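Local coordinates for protein gamma-D-glutamyl-L-lysine dipeptidyl-peptidase (Bacillus cereus ATCC 10987, PDB 3H41) that probably hydrolyses gamma-D-glutamyl-L-lysine bonds in murein peptides, releasing L-Ala-gamma-D-Glu, as a cysteine peptidase of the NlpC/P60 (C40) family, at residues F219-T222 and I223-H227; L192-T195 and G196-F199; D38-K41 and W42-M46; K51-L54 and T55-K59. All coordinates share one frame; numbering follows the deposited sequence.

Interaction 1: F219-T222 and I223-H227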
loop_
_atom_site.group_PDB
_atom_site.type_symbol
_atom_site.label_atom_id
_atom_site.label_comp_id
_atom_site.label_asym_id
_atom_site.label_seq_id
_atom_site.Cartn_x
_atom_site.Cartn_y
_atom_site.Cartn_z
ATOM N N PHE A 219 -4.575 2.473 3.059
ATOM C CA PHE A 219 -4.888 3.721 2.333
ATOM C C PHE A 219 -4.123 4.900 2.927
ATOM O O PHE A 219 -3.393 5.591 2.222
ATOM C CB PHE A 219 -6.389 3.941 2.435
ATOM C CG PHE A 219 -6.931 5.138 1.696
ATOM C CD1 PHE A 219 -6.816 5.253 0.309
ATOM C CD2 PHE A 219 -7.677 6.078 2.372
ATOM C CE1 PHE A 219 -7.410 6.316 -0.372
ATOM C CE2 PHE A 219 -8.290 7.157 1.698
ATOM C CZ PHE A 219 -8.141 7.276 0.330
ATOM N N THR A 220 -4.307 5.138 4.216
ATOM C CA THR A 220 -3.588 6.209 4.893
ATOM C C THR A 220 -2.039 6.031 4.825
ATOM O O THR A 220 -1.318 6.969 4.510
ATOM C CB THR A 220 -4.088 6.417 6.340
ATOM O OG1 THR A 220 -3.895 5.231 7.109
ATOM C CG2 THR A 220 -5.580 6.797 6.329
ATOM N N HIS A 221 -1.542 4.840 5.085
ATOM C CA HIS A 221 -0.105 4.581 5.013
ATOM C C HIS A 221 0.411 4.894 3.617
ATOM O O HIS A 221 1.434 5.559 3.477
ATOM C CB HIS A 221 0.186 3.120 5.376
ATOM C CG HIS A 221 1.574 2.674 5.045
ATOM N ND1 HIS A 221 2.657 2.996 5.837
ATOM C CD2 HIS A 221 2.057 1.941 4.015
ATOM C CE1 HIS A 221 3.743 2.438 5.328
ATOM N NE2 HIS A 221 3.414 1.799 4.221
ATOM N N THR A 222 -0.321 4.452 2.591
ATOM C CA THR A 222 0.104 4.666 1.182
ATOM C C THR A 222 0.086 6.128 0.751
ATOM O O THR A 222 1.010 6.590 0.095
ATOM C CB THR A 222 -0.736 3.800 0.210
ATOM O OG1 THR A 222 -0.506 2.413 0.514
ATOM C CG2 THR A 222 -0.378 4.088 -1.277
ATOM N N ILE A 223 -0.933 6.868 1.163
ATOM C CA ILE A 223 -1.070 8.289 0.831
ATOM C C ILE A 223 0.105 9.053 1.433
ATOM O O ILE A 223 0.788 9.822 0.731
ATOM C CB ILE A 223 -2.367 8.878 1.399
ATOM C CG1 ILE A 223 -3.567 8.422 0.562
ATOM C CG2 ILE A 223 -2.317 10.407 1.417
ATOM C CD1 ILE A 223 -4.884 8.780 1.190
ATOM N N TYR A 224 0.376 8.805 2.717
ATOM C CA TYR A 224 1.506 9.503 3.361
ATOM C C TYR A 224 2.855 9.079 2.805
ATOM O O TYR A 224 3.690 9.938 2.549
ATOM C CB TYR A 224 1.441 9.363 4.881
ATOM C CG TYR A 224 0.594 10.439 5.503
ATOM C CD1 TYR A 224 1.179 11.680 5.890
ATOM C CD2 TYR A 224 -0.767 10.283 5.705
ATOM C CE1 TYR A 224 0.438 12.672 6.444
ATOM C CE2 TYR A 224 -1.522 11.308 6.266
ATOM C CZ TYR A 224 -0.893 12.497 6.640
ATOM O OH TYR A 224 -1.592 13.538 7.183
ATOM N N LYS A 225 3.046 7.781 2.581
ATOM C CA LYS A 225 4.328 7.255 2.151
ATOM C C LYS A 225 4.721 7.787 0.777
ATOM O O LYS A 225 5.898 8.135 0.542
ATOM C CB LYS A 225 4.304 5.739 2.120
ATOM C CG LYS A 225 5.675 5.178 1.766
ATOM C CD LYS A 225 6.072 3.955 2.528
ATOM C CE LYS A 225 7.386 3.375 1.992
ATOM N NZ LYS A 225 7.444 1.870 2.059
ATOM N N SER A 226 3.722 7.899 -0.094
ATOM C CA SER A 226 3.921 8.421 -1.465
ATOM C C SER A 226 4.297 9.890 -1.505
ATOM O O SER A 226 4.757 10.385 -2.548
ATOM C CB SER A 226 2.673 8.171 -2.310
ATOM O OG SER A 226 1.565 9.001 -1.952
ATOM N N HIS A 227 4.072 10.590 -0.394
ATOM C CA HIS A 227 4.426 11.993 -0.227
ATOM C C HIS A 227 5.593 12.168 0.760
ATOM O O HIS A 227 5.793 13.268 1.339
ATOM C CB HIS A 227 3.196 12.796 0.229
ATOM C CG HIS A 227 2.177 12.965 -0.849
ATOM N ND1 HIS A 227 2.326 13.885 -1.866
ATOM C CD2 HIS A 227 1.026 12.297 -1.113
ATOM C CE1 HIS A 227 1.286 13.813 -2.678
ATOM N NE2 HIS A 227 0.487 12.849 -2.256
HETATM O O HOH W 1 4.712 0.472 1.979
#

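Interaction 2: L192-T195 and G196-F199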
loop_
_atom_site.group_PDB
_atom_site.type_symbol
_atom_site.label_atom_id
_atom_site.label_comp_id
_atom_site.label_asym_id
_atom_site.label_seq_id
_atom_site.Cartn_x
_atom_site.Cartn_y
_atom_site.Cartn_z
ATOM N N LEU A 192 -2.410 15.545 -0.197
ATOM C CA LEU A 192 -2.836 14.274 0.400
ATOM C C LEU A 192 -4.297 13.965 0.066
ATOM O O LEU A 192 -4.627 12.852 -0.317
ATOM C CB LEU A 192 -2.669 14.291 1.907
ATOM C CG LEU A 192 -1.282 14.566 2.529
ATOM C CD1 LEU A 192 -1.421 14.653 4.011
ATOM C CD2 LEU A 192 -0.235 13.522 2.156
ATOM N N ILE A 193 -5.138 14.990 0.140
ATOM C CA ILE A 193 -6.544 14.839 -0.092
ATOM C C ILE A 193 -6.770 14.502 -1.559
ATOM O O ILE A 193 -7.514 13.570 -1.889
ATOM C CB ILE A 193 -7.335 16.113 0.369
ATOM C CG1 ILE A 193 -7.204 16.238 1.898
ATOM C CG2 ILE A 193 -8.787 16.042 -0.110
ATOM C CD1 ILE A 193 -7.766 17.515 2.515
ATOM N N ASN A 194 -6.060 15.216 -2.421
ATOM C CA ASN A 194 -6.199 15.036 -3.833
ATOM C C ASN A 194 -5.739 13.646 -4.212
ATOM O O ASN A 194 -6.372 12.977 -5.064
ATOM C CB ASN A 194 -5.459 16.158 -4.599
ATOM C CG ASN A 194 -6.289 17.426 -4.654
ATOM O OD1 ASN A 194 -7.526 17.356 -4.689
ATOM N ND2 ASN A 194 -5.635 18.574 -4.579
ATOM N N THR A 195 -4.686 13.184 -3.544
ATOM C CA THR A 195 -4.214 11.812 -3.731
ATOM C C THR A 195 -5.303 10.795 -3.394
ATOM O O THR A 195 -5.640 9.942 -4.195
ATOM C CB THR A 195 -2.914 11.529 -2.945
ATOM O OG1 THR A 195 -1.837 12.302 -3.518
ATOM C CG2 THR A 195 -2.553 10.028 -3.011
ATOM N N GLY A 196 -5.886 10.922 -2.216
ATOM C CA GLY A 196 -6.983 10.053 -1.804
ATOM C C GLY A 196 -8.143 10.065 -2.743
ATOM O O GLY A 196 -8.686 8.996 -3.067
ATOM N N LYS A 197 -8.539 11.261 -3.181
ATOM C CA LYS A 197 -9.644 11.410 -4.141
ATOM C C LYS A 197 -9.486 10.664 -5.430
ATOM O O LYS A 197 -10.510 10.255 -6.023
ATOM C CB LYS A 197 -9.983 12.887 -4.417
ATOM C CG LYS A 197 -10.596 13.636 -3.222
ATOM C CD LYS A 197 -10.815 15.116 -3.542
ATOM C CE LYS A 197 -11.585 15.866 -2.460
ATOM N NZ LYS A 197 -11.800 17.332 -2.818
HETATM N N MSE A 198 -8.239 10.442 -5.876
HETATM C CA MSE A 198 -8.025 9.661 -7.091
HETATM C C MSE A 198 -8.626 8.270 -6.990
HETATM O O MSE A 198 -8.958 7.664 -8.021
HETATM C CB MSE A 198 -6.536 9.540 -7.431
HETATM C CG MSE A 198 -5.820 10.897 -7.660
HETATM SE SE MSE A 198 -4.101 10.493 -8.558
HETATM C CE MSE A 198 -3.428 9.173 -7.389
ATOM N N PHE A 199 -8.748 7.746 -5.770
ATOM C CA PHE A 199 -9.174 6.368 -5.562
ATOM C C PHE A 199 -10.655 6.210 -5.241
ATOM O O PHE A 199 -11.063 5.109 -4.955
ATOM C CB PHE A 199 -8.364 5.742 -4.428
ATOM C CG PHE A 199 -6.872 5.676 -4.705
ATOM C CD1 PHE A 199 -6.348 4.650 -5.458
ATOM C CD2 PHE A 199 -6.035 6.635 -4.228
ATOM C CE1 PHE A 199 -4.988 4.565 -5.713
ATOM C CE2 PHE A 199 -4.645 6.580 -4.511
ATOM C CZ PHE A 199 -4.137 5.536 -5.220
#

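Interaction 3: D38-K41 and W42-M46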
loop_
_atom_site.group_PDB
_atom_site.type_symbol
_atom_site.label_atom_id
_atom_site.label_comp_id
_atom_site.label_asym_id
_atom_site.label_seq_id
_atom_site.Cartn_x
_atom_site.Cartn_y
_atom_site.Cartn_z
ATOM N N ASP A 38 -2.881 -11.600 -10.885
ATOM C CA ASP A 38 -4.003 -10.861 -11.464
ATOM C C ASP A 38 -4.954 -10.415 -10.363
ATOM O O ASP A 38 -5.880 -11.133 -9.984
ATOM C CB ASP A 38 -4.725 -11.693 -12.523
ATOM C CG ASP A 38 -5.807 -10.900 -13.246
ATOM O OD1 ASP A 38 -6.233 -9.791 -12.801
ATOM O OD2 ASP A 38 -6.245 -11.407 -14.271
ATOM N N LEU A 39 -4.698 -9.234 -9.828
ATOM C CA LEU A 39 -5.392 -8.775 -8.635
ATOM C C LEU A 39 -6.787 -8.230 -8.904
ATOM O O LEU A 39 -7.608 -8.194 -7.972
ATOM C CB LEU A 39 -4.548 -7.731 -7.890
ATOM C CG LEU A 39 -3.224 -8.294 -7.325
ATOM C CD1 LEU A 39 -2.344 -7.231 -6.665
ATOM C CD2 LEU A 39 -3.478 -9.444 -6.354
ATOM N N TRP A 40 -7.063 -7.779 -10.125
ATOM C CA TRP A 40 -8.447 -7.464 -10.498
ATOM C C TRP A 40 -9.283 -8.747 -10.583
ATOM O O TRP A 40 -10.406 -8.800 -10.076
ATOM C CB TRP A 40 -8.557 -6.653 -11.796
ATOM C CG TRP A 40 -7.968 -5.278 -11.746
ATOM C CD1 TRP A 40 -7.046 -4.786 -12.592
ATOM C CD2 TRP A 40 -8.237 -4.216 -10.785
ATOM N NE1 TRP A 40 -6.740 -3.499 -12.272
ATOM C CE2 TRP A 40 -7.442 -3.128 -11.155
ATOM C CE3 TRP A 40 -9.073 -4.088 -9.674
ATOM C CZ2 TRP A 40 -7.439 -1.938 -10.457
ATOM C CZ3 TRP A 40 -9.097 -2.879 -8.982
ATOM C CH2 TRP A 40 -8.266 -1.826 -9.369
ATOM N N LYS A 41 -8.762 -9.788 -11.220
ATOM C CA LYS A 41 -9.425 -11.081 -11.159
ATOM C C LYS A 41 -9.649 -11.553 -9.730
ATOM O O LYS A 41 -10.737 -12.027 -9.404
ATOM C CB LYS A 41 -8.647 -12.159 -11.888
ATOM C CG LYS A 41 -9.378 -13.491 -11.909
ATOM C CD LYS A 41 -8.503 -14.641 -12.441
ATOM C CE LYS A 41 -8.820 -15.032 -13.853
ATOM N NZ LYS A 41 -8.431 -16.464 -14.065
ATOM N N TRP A 42 -8.640 -11.427 -8.870
ATOM C CA TRP A 42 -8.787 -11.867 -7.484
ATOM C C TRP A 42 -9.942 -11.159 -6.763
ATOM O O TRP A 42 -10.875 -11.808 -6.270
ATOM C CB TRP A 42 -7.512 -11.617 -6.720
ATOM C CG TRP A 42 -7.539 -12.079 -5.309
ATOM C CD1 TRP A 42 -7.958 -13.302 -4.853
ATOM C CD2 TRP A 42 -7.043 -11.380 -4.179
ATOM N NE1 TRP A 42 -7.793 -13.378 -3.496
ATOM C CE2 TRP A 42 -7.218 -12.224 -3.054
ATOM C CE3 TRP A 42 -6.506 -10.089 -3.983
ATOM C CZ2 TRP A 42 -6.870 -11.826 -1.766
ATOM C CZ3 TRP A 42 -6.148 -9.707 -2.722
ATOM C CH2 TRP A 42 -6.313 -10.565 -1.617
ATOM N N THR A 43 -9.899 -9.837 -6.733
ATOM C CA THR A 43 -10.886 -9.073 -5.964
ATOM C C THR A 43 -12.264 -9.074 -6.602
ATOM O O THR A 43 -13.295 -9.151 -5.905
ATOM C CB THR A 43 -10.435 -7.608 -5.739
ATOM O OG1 THR A 43 -10.121 -7.000 -6.988
ATOM C CG2 THR A 43 -9.247 -7.561 -4.812
ATOM N N LYS A 44 -12.314 -8.996 -7.924
ATOM C CA LYS A 44 -13.604 -8.873 -8.586
ATOM C C LYS A 44 -14.359 -10.218 -8.629
ATOM O O LYS A 44 -15.557 -10.226 -8.771
ATOM C CB LYS A 44 -13.452 -8.242 -9.984
ATOM C CG LYS A 44 -13.024 -6.782 -9.858
ATOM C CD LYS A 44 -13.080 -5.961 -11.142
ATOM C CE LYS A 44 -12.614 -4.484 -10.888
ATOM N NZ LYS A 44 -13.079 -3.787 -9.596
ATOM N N SER A 45 -13.650 -11.332 -8.473
ATOM C CA SER A 45 -14.246 -12.666 -8.467
ATOM C C SER A 45 -14.916 -13.014 -7.129
ATOM O O SER A 45 -15.742 -13.920 -7.071
ATOM C CB SER A 45 -13.189 -13.727 -8.774
ATOM O OG SER A 45 -12.252 -13.895 -7.720
HETATM N N MSE A 46 -14.525 -12.313 -6.062
HETATM C CA MSE A 46 -14.975 -12.653 -4.715
HETATM C C MSE A 46 -16.328 -12.052 -4.335
HETATM O O MSE A 46 -16.619 -10.861 -4.567
HETATM C CB MSE A 46 -13.927 -12.226 -3.680
HETATM C CG MSE A 46 -12.754 -13.197 -3.578
HETATM SE SE MSE A 46 -11.583 -12.618 -2.168
HETATM C CE MSE A 46 -10.549 -11.181 -3.063
#

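Interaction 4: K51-L54 and T55-K59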
loop_
_atom_site.group_PDB
_atom_site.type_symbol
_atom_site.label_atom_id
_atom_site.label_comp_id
_atom_site.label_asym_id
_atom_site.label_seq_id
_atom_site.Cartn_x
_atom_site.Cartn_y
_atom_site.Cartn_z
ATOM N N LYS A 51 -14.613 -12.093 0.717
ATOM C CA LYS A 51 -13.742 -11.007 1.137
ATOM C C LYS A 51 -13.647 -10.941 2.658
ATOM O O LYS A 51 -12.545 -10.760 3.231
ATOM C CB LYS A 51 -14.250 -9.677 0.572
ATOM C CG LYS A 51 -14.035 -9.518 -0.914
ATOM C CD LYS A 51 -14.525 -8.161 -1.412
ATOM C CE LYS A 51 -14.219 -8.000 -2.925
ATOM N NZ LYS A 51 -14.975 -6.805 -3.465
ATOM N N LEU A 52 -14.788 -11.091 3.325
ATOM C CA LEU A 52 -14.824 -10.987 4.809
ATOM C C LEU A 52 -14.048 -12.084 5.503
ATOM O O LEU A 52 -13.471 -11.856 6.562
ATOM C CB LEU A 52 -16.262 -10.951 5.339
ATOM C CG LEU A 52 -17.047 -9.673 4.996
ATOM C CD1 LEU A 52 -18.539 -9.826 5.327
ATOM C CD2 LEU A 52 -16.438 -8.441 5.724
ATOM N N TRP A 53 -14.007 -13.266 4.895
ATOM C CA TRP A 53 -13.171 -14.375 5.403
ATOM C C TRP A 53 -11.704 -14.020 5.623
ATOM O O TRP A 53 -11.081 -14.468 6.582
ATOM C CB TRP A 53 -13.232 -15.523 4.431
ATOM C CG TRP A 53 -12.382 -16.729 4.761
ATOM C CD1 TRP A 53 -12.744 -17.763 5.582
ATOM C CD2 TRP A 53 -11.097 -17.097 4.200
ATOM N NE1 TRP A 53 -11.781 -18.732 5.590
ATOM C CE2 TRP A 53 -10.749 -18.357 4.758
ATOM C CE3 TRP A 53 -10.217 -16.494 3.294
ATOM C CZ2 TRP A 53 -9.532 -19.033 4.439
ATOM C CZ3 TRP A 53 -9.008 -17.162 2.956
ATOM C CH2 TRP A 53 -8.681 -18.416 3.541
ATOM N N LEU A 54 -11.162 -13.206 4.721
ATOM C CA LEU A 54 -9.782 -12.702 4.886
ATOM C C LEU A 54 -9.539 -12.045 6.235
ATOM O O LEU A 54 -8.512 -12.313 6.867
ATOM C CB LEU A 54 -9.424 -11.755 3.736
ATOM C CG LEU A 54 -9.448 -12.439 2.364
ATOM C CD1 LEU A 54 -9.388 -11.370 1.238
ATOM C CD2 LEU A 54 -8.294 -13.437 2.277
ATOM N N THR A 55 -10.495 -11.217 6.691
ATOM C CA THR A 55 -10.472 -10.580 8.001
ATOM C C THR A 55 -10.881 -11.544 9.120
ATOM O O THR A 55 -10.181 -11.709 10.111
ATOM C CB THR A 55 -11.494 -9.394 8.055
ATOM O OG1 THR A 55 -11.218 -8.490 6.965
ATOM C CG2 THR A 55 -11.419 -8.692 9.391
ATOM N N ASN A 56 -12.034 -12.187 8.963
ATOM C CA ASN A 56 -12.605 -12.935 10.083
ATOM C C ASN A 56 -11.870 -14.228 10.405
ATOM O O ASN A 56 -11.890 -14.669 11.539
ATOM C CB ASN A 56 -14.086 -13.175 9.874
ATOM C CG ASN A 56 -14.872 -11.899 9.877
ATOM O OD1 ASN A 56 -14.355 -10.845 10.246
ATOM N ND2 ASN A 56 -16.120 -11.970 9.454
ATOM N N ALA A 57 -11.208 -14.836 9.425
ATOM C CA ALA A 57 -10.336 -15.985 9.684
ATOM C C ALA A 57 -8.876 -15.534 9.864
ATOM O O ALA A 57 -7.951 -16.362 9.925
ATOM C CB ALA A 57 -10.481 -17.071 8.571
ATOM N N ASN A 58 -8.667 -14.228 9.996
ATOM C CA ASN A 58 -7.340 -13.635 10.250
ATOM C C ASN A 58 -6.238 -14.196 9.340
ATOM O O ASN A 58 -5.257 -14.836 9.787
ATOM C CB ASN A 58 -6.982 -13.809 11.726
ATOM C CG ASN A 58 -5.748 -13.015 12.135
ATOM O OD1 ASN A 58 -5.457 -11.941 11.594
ATOM N ND2 ASN A 58 -5.020 -13.545 13.117
ATOM N N LYS A 59 -6.427 -13.987 8.048
ATOM C CA LYS A 59 -5.620 -14.641 7.021
ATOM C C LYS A 59 -4.445 -13.835 6.477
ATOM O O LYS A 59 -3.484 -14.441 6.010
ATOM C CB LYS A 59 -6.475 -15.094 5.851
ATOM C CG LYS A 59 -7.382 -16.272 6.187
ATOM C CD LYS A 59 -6.545 -17.568 6.305
ATOM C CE LYS A 59 -7.299 -18.654 7.065
ATOM N NZ LYS A 59 -7.163 -18.434 8.510
#

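Interaction 1: F219-T222 and I223-H227
Phe219 and Ile223 meet one turn apart on helix 218-225, which in this NlpC/P60 fold begins two residues after Cys216, the probable nucleophile. Their contact is a CH-pi interaction: Ile223 CD1 lies over the centre of the Phe219 ring, 3.7 Å from its centroid and only 11° off the ring normal. The ring is placed for this by its first torsion, which swings CG to the side of the carbonyl and away from the backbone N (chi1 -177°). Phe214 also meets this ring, and helix 189-197 packs on Ile223 through Leu192 and Thr195.

The backbone bonds are of the i to i+4 kind. Ile223 N donates to Phe219 O at 3.0 Å, and Tyr224 N to Thr220 O at 3.1 Å, the straighter of the two with 173° at the hydrogen. Lys225 N and Ser226 N continue the pattern to His221 O and Thr222 O.

The polar contact is carried by His221 and Lys225, whose side chains run alongside each other. His221 ND1 is engaged by Ile231 O, and Lys225 NZ also reaches Gly86 O. A water in the plane of the imidazole joins the pair, 2.9 Å from His221 NE2, and accepts from Lys225 NZ at 3.1 Å.

Interaction 2: L192-T195 and G196-F199
Gly196 sits one turn after Leu192 on helix 189-197, and its N donates to Leu192 O at 3.0 Å in a nearly straight bond. With no side chain on Gly196, Phe219 CZ, from helix 218-225, packs against its CA.

Lys197 follows, its N bonded to Ile193 O at 2.8 Å. Its extended side chain lies alongside that of Ile193 and points the same way, and the touching atoms are Lys197 CE and Ile193 CG2, 3.7 Å apart. The methylenes thus pack on the isoleucine branch, while Lys197 NZ is hydrogen-bonded to a tetraethylene glycol that probably came from the crystallisation liquor. Asn194, three residues before Lys197, crosses its chain at a slant, with OD1 4.1 Å from Lys197 CD.

This is the first helix of the NlpC/P60 catalytic domain, packed against helix 218-225 and strand 267-275. Met198, a selenomethionine, has its N shared between Asn194 O at 3.3 Å and Thr195 O at 3.1 Å. Both bonds are bent, with angles of 138° and 136° at the hydrogen, and the donor stands well above the carbonyl plane of Thr195. The hydroxyl of Thr195 pairs with His227 NE2 and Asp191 O.

Phe199 then turns its ring back toward the preceding turn, CG beside its own backbone N (chi1 -62°), which brings CD2 to 3.3 Å from Thr195 O. Phe214 and Tyr144 meet this ring edge-to-face.

Interaction 3: D38-K41 and W42-M46
Asp38 O receives Trp42 N at 3.0 Å in the first i to i+4 bond of helix 39-45, and Leu39 O, Trp40 O and Lys41 O receive Thr43, Lys44 and Ser45 N in turn. Asp38 is the N-cap: its OD1 accepts from Lys41 N at 3.0 Å, the amide approaching from above the carboxylate plane. The helix packs on helix 30-33, where Leu39 and Trp42 touch Ser32, and on helix 48-56, where Trp42 touches Leu54.

Among the side chains, Thr43 folds back onto its own helix. Its OG1 stands between the backbone N and the carbonyl carbon (chi1 54°), from where it donates to Leu39 O at 3.0 Å, in the carbonyl plane. Leu39 and Trp42 lie side by side and touch through Leu39 CD2 and Trp42 CE3, 3.9 Å apart. CE of Met46, a selenomethionine, lies 3.4 Å above one face of the Trp42 ring, toward its rim. Lys44 runs along Trp40, CE 3.8 Å from Trp40 CE3, and Phe212 meets the Trp40 ring. Asp29 binds Trp42 NE1, and Glu141 binds Trp40 NE1.

Leu39 O is therefore gripped twice, by the amide N and hydroxyl of Thr43, which satisfies a buried threonine hydroxyl within the helix itself. The Asp38 carboxylate, at the N-terminal end, would probably also interact favourably with the helix dipole.

Interaction 4: K51-L54 and T55-K59
Trp53 and Lys59 are brought together by their torsions: the indole turns to the carbonyl side with CG opposite the backbone N (chi1 177°), and the lysine chain bends at chi2 (-73°) to pass across it. They meet where helix 48-56 ends in a Schellman motif. Asn58 is its C-prime residue, with positive phi, and the two defining bonds run from Lys59 N to Leu54 O (2.9 Å) and from Asn58 N to Thr55 O.

The reversal of the chain brings Ala57 and Lys59 over one face of the Trp53 indole. Ala57 CB lies 3.9 Å from the centroid of the five-membered ring of Trp53, and Lys59 CG 3.7 Å from that of the six-membered ring; both are CH-pi contacts close to the ring normal. Further along the lysine, CE comes to 3.5 Å from Trp53 CZ2, so the aliphatic chain covers the benzene end of the indole while the methyl covers the pyrrole end.

Before the turn, Asn56 N donates to Leu52 O at 2.8 Å and Ala57 N to Trp53 O at 2.9 Å, keeping the i to i+4 pattern. Thr55 N instead makes a weak bond to Leu52 O, with Lys51 O 4.0 Å away from it.

Trp19 of strand 15-19 touches Trp53, Leu54 and Lys59, and Thr20 bonds to the backbone of Lys59, which ties the helix end to that strand and the residue after it. Past the indole, the lysine chain bends again at chi4, and Lys59 NZ donates to Ala57 O at 2.6 Å.

Overall arrangement
The four contacts form two pairs. Interactions 1 and 2, with centres about 10 Å apart, join helices 218-225 and 189-197 of the NlpC/P60 domain: His227 CD2 lies 3.7 Å from Leu192 CD2, and Tyr224 OH, hydrogen-bonded to Gly253 O, packs 3.4 Å from Leu192 CD1. Interactions 3 and 4, with centres about 16 Å apart, belong to consecutive helices, and Trp42 CZ2 packs on Leu54 CD1 at 3.9 Å. The pairs do not touch; nearest atoms of interactions 2 and 3 are about 8 Å apart. Bound D-glutamic acid lies about 8 Å from the Thr220 side chain and about 6 Å from that of Thr55, so interactions 1 and 4 both approach the substrate site.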